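Long-range contact in F5/8 type C domain protein (Bacteroides ovatus, PDB 4ZRX), which is a putative alpha-L-fucosidase, probably hydrolysing alpha-linked L-fucose from glycans, and also carries an F5/8 type C domain: residues Phe47-Ile52 against Pro293-His298. Sequence-based numbering, arbitrary orientation.
Sequences FLHFGI and PGWFYH. With EDO (1,2-ethanediol), chain D.
His49 meets two aromatic residues in different ways. Over one face of its imidazole sits Trp295 CB, 3.8 Å from the ring centroid, and the five-membered ring of the indole follows in an offset stack with the planes 29° apart. Toward Phe296 the imidazole turns its edge instead: the planes stand at 89°, and His49 CD2 comes within 3.7 Å of Phe296 CE1. CG anti to the carbonyl carbon (chi1 -78°) swings the imidazole into both contacts. His49 CB makes a separate CH-pi contact, 3.9 Å from the Phe296 centroid; phenylalanine suits, offering a flat apolar face to CB and ring edge alike. A flat, polar ring suits position 49, since one face and its carbon edge can pack while both nitrogens bond: ND1 to Asn328, NE2 to O1 of a bound ethanediol at 2.7 Å. The family's TIM-barrel fold explains the meeting, for strand 44-48 ends here beside the loop that follows strand 279-290, and the diol, also held by Glu230 and His98, probably marks the substrate pocket. Tryptophan brings a broad ring for the imidazole and an N-H, NE1, that bonds Glu230 OE1. Were Trp295 replaced by an alanine, His49 would probably lose its stacking partner and Glu230 the indole N-H. Phe47 extends the aromatic cluster, its CD2 4.0 Å from Trp295 CZ3. Farther along, a water joins His49 O to Tyr297 N.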
loop_
_atom_site.group_PDB
_atom_site.type_symbol
_atom_site.label_atom_id
_atom_site.label_comp_id
_atom_site.label_asym_id
_atom_site.label_seq_id
_atom_site.Cartn_x
_atom_site.Cartn_y
_atom_site.Cartn_z
ATOM N N PHE A 47 -0.379 5.840 9.083
ATOM C CA PHE A 47 -0.770 7.201 8.678
ATOM C C PHE A 47 -2.119 7.459 9.351
ATOM O O PHE A 47 -2.985 6.560 9.398
ATOM C CB PHE A 47 -0.962 7.254 7.165
ATOM C CG PHE A 47 -0.241 8.347 6.411
ATOM C CD1 PHE A 47 -0.041 9.611 6.907
ATOM C CD2 PHE A 47 0.078 8.107 5.068
ATOM C CE1 PHE A 47 0.588 10.592 6.092
ATOM C CE2 PHE A 47 0.685 9.052 4.274
ATOM C CZ PHE A 47 0.934 10.312 4.796
ATOM N N LEU A 48 -2.311 8.689 9.860
ATOM C CA LEU A 48 -3.563 9.174 10.342
ATOM C C LEU A 48 -3.980 10.433 9.586
ATOM O O LEU A 48 -3.539 11.559 9.910
ATOM C CB LEU A 48 -3.458 9.470 11.834
ATOM C CG LEU A 48 -3.117 8.300 12.750
ATOM C CD1 LEU A 48 -2.639 8.793 14.133
ATOM C CD2 LEU A 48 -4.335 7.389 12.908
ATOM N N HIS A 49 -4.778 10.280 8.550
ATOM C CA HIS A 49 -5.404 11.411 7.895
ATOM C C HIS A 49 -6.642 11.801 8.679
ATOM O O HIS A 49 -7.615 11.045 8.760
ATOM C CB HIS A 49 -5.755 11.110 6.453
ATOM C CG HIS A 49 -4.604 11.155 5.518
ATOM N ND1 HIS A 49 -3.598 10.219 5.522
ATOM C CD2 HIS A 49 -4.340 11.980 4.492
ATOM C CE1 HIS A 49 -2.735 10.512 4.573
ATOM N NE2 HIS A 49 -3.183 11.562 3.920
ATOM N N PHE A 50 -6.582 13.012 9.241
ATOM C CA PHE A 50 -7.604 13.559 10.097
ATOM C C PHE A 50 -7.536 15.067 9.993
ATOM O O PHE A 50 -6.467 15.675 9.931
ATOM C CB PHE A 50 -7.372 13.104 11.528
ATOM C CG PHE A 50 -8.484 13.491 12.457
ATOM C CD1 PHE A 50 -9.770 12.984 12.285
ATOM C CD2 PHE A 50 -8.222 14.327 13.525
ATOM C CE1 PHE A 50 -10.780 13.316 13.167
ATOM C CE2 PHE A 50 -9.252 14.708 14.369
ATOM C CZ PHE A 50 -10.525 14.182 14.223
ATOM N N GLY A 51 -8.681 15.707 9.877
ATOM C CA GLY A 51 -8.741 17.162 9.783
ATOM C C GLY A 51 -10.110 17.662 9.426
ATOM O O GLY A 51 -11.132 16.979 9.648
ATOM N N ILE A 52 -10.144 18.863 8.861
ATOM C CA ILE A 52 -11.431 19.410 8.474
ATOM C C ILE A 52 -12.073 18.568 7.343
ATOM O O ILE A 52 -13.297 18.451 7.293
ATOM C CB ILE A 52 -11.258 20.890 8.132
ATOM C CG1 ILE A 52 -12.606 21.624 8.235
ATOM C CG2 ILE A 52 -10.583 21.023 6.818
ATOM C CD1 ILE A 52 -12.475 22.942 8.893
ATOM N N PRO A 293 -10.690 3.171 0.439
ATOM C CA PRO A 293 -10.375 3.752 -0.884
ATOM C C PRO A 293 -9.800 5.178 -0.794
ATOM O O PRO A 293 -8.846 5.492 -1.504
ATOM C CB PRO A 293 -11.722 3.752 -1.587
ATOM C CG PRO A 293 -12.411 2.589 -1.018
ATOM C CD PRO A 293 -12.043 2.593 0.451
ATOM N N GLY A 294 -10.366 6.003 0.080
ATOM C CA GLY A 294 -9.889 7.351 0.311
ATOM C C GLY A 294 -8.924 7.407 1.524
ATOM O O GLY A 294 -8.818 6.455 2.279
ATOM N N TRP A 295 -8.183 8.494 1.630
ATOM C CA TRP A 295 -7.328 8.766 2.761
ATOM C C TRP A 295 -8.074 9.251 3.965
ATOM O O TRP A 295 -7.721 8.920 5.102
ATOM C CB TRP A 295 -6.224 9.768 2.365
ATOM C CG TRP A 295 -5.318 9.286 1.261
ATOM C CD1 TRP A 295 -5.365 9.637 -0.061
ATOM C CD2 TRP A 295 -4.230 8.397 1.416
ATOM N NE1 TRP A 295 -4.364 8.981 -0.755
ATOM C CE2 TRP A 295 -3.661 8.201 0.141
ATOM C CE3 TRP A 295 -3.660 7.777 2.505
ATOM C CZ2 TRP A 295 -2.510 7.402 -0.049
ATOM C CZ3 TRP A 295 -2.580 6.948 2.316
ATOM C CH2 TRP A 295 -1.990 6.788 1.049
ATOM N N PHE A 296 -9.042 10.149 3.768
ATOM C CA PHE A 296 -9.824 10.637 4.875
ATOM C C PHE A 296 -11.005 9.721 5.110
ATOM O O PHE A 296 -11.325 8.873 4.267
ATOM C CB PHE A 296 -10.263 12.081 4.660
ATOM C CG PHE A 296 -9.144 13.060 4.842
ATOM C CD1 PHE A 296 -8.308 13.369 3.792
ATOM C CD2 PHE A 296 -8.869 13.605 6.077
ATOM C CE1 PHE A 296 -7.243 14.263 3.962
ATOM C CE2 PHE A 296 -7.814 14.466 6.246
ATOM C CZ PHE A 296 -7.010 14.795 5.213
ATOM N N TYR A 297 -11.575 9.829 6.297
ATOM C CA TYR A 297 -12.704 8.992 6.686
ATOM C C TYR A 297 -13.974 9.361 5.895
ATOM O O TYR A 297 -14.381 10.545 5.867
ATOM C CB TYR A 297 -12.979 9.102 8.157
ATOM C CG TYR A 297 -14.154 8.264 8.510
ATOM C CD1 TYR A 297 -14.020 6.888 8.788
ATOM C CD2 TYR A 297 -15.412 8.832 8.519
ATOM C CE1 TYR A 297 -15.138 6.109 9.045
ATOM C CE2 TYR A 297 -16.568 8.069 8.830
ATOM C CZ TYR A 297 -16.416 6.709 9.075
ATOM O OH TYR A 297 -17.526 5.922 9.364
ATOM N N HIS A 298 -14.606 8.352 5.294
ATOM C CA HIS A 298 -15.937 8.533 4.702
ATOM C C HIS A 298 -16.793 7.416 5.198
ATOM O O HIS A 298 -16.427 6.262 5.048
ATOM C CB HIS A 298 -15.867 8.434 3.194
ATOM C CG HIS A 298 -14.908 9.393 2.613
ATOM N ND1 HIS A 298 -15.199 10.731 2.463
ATOM C CD2 HIS A 298 -13.626 9.229 2.222
ATOM C CE1 HIS A 298 -14.118 11.351 2.003
ATOM N NE2 HIS A 298 -13.152 10.464 1.853
HETATM C C1 EDO D . -1.067 12.126 1.449
HETATM O O1 EDO D . -2.340 12.753 1.601
HETATM C C2 EDO D . -1.232 10.965 0.487
HETATM O O2 EDO D . -1.828 11.444 -0.729
HETATM O O HOH W 1 -10.359 11.221 8.674
#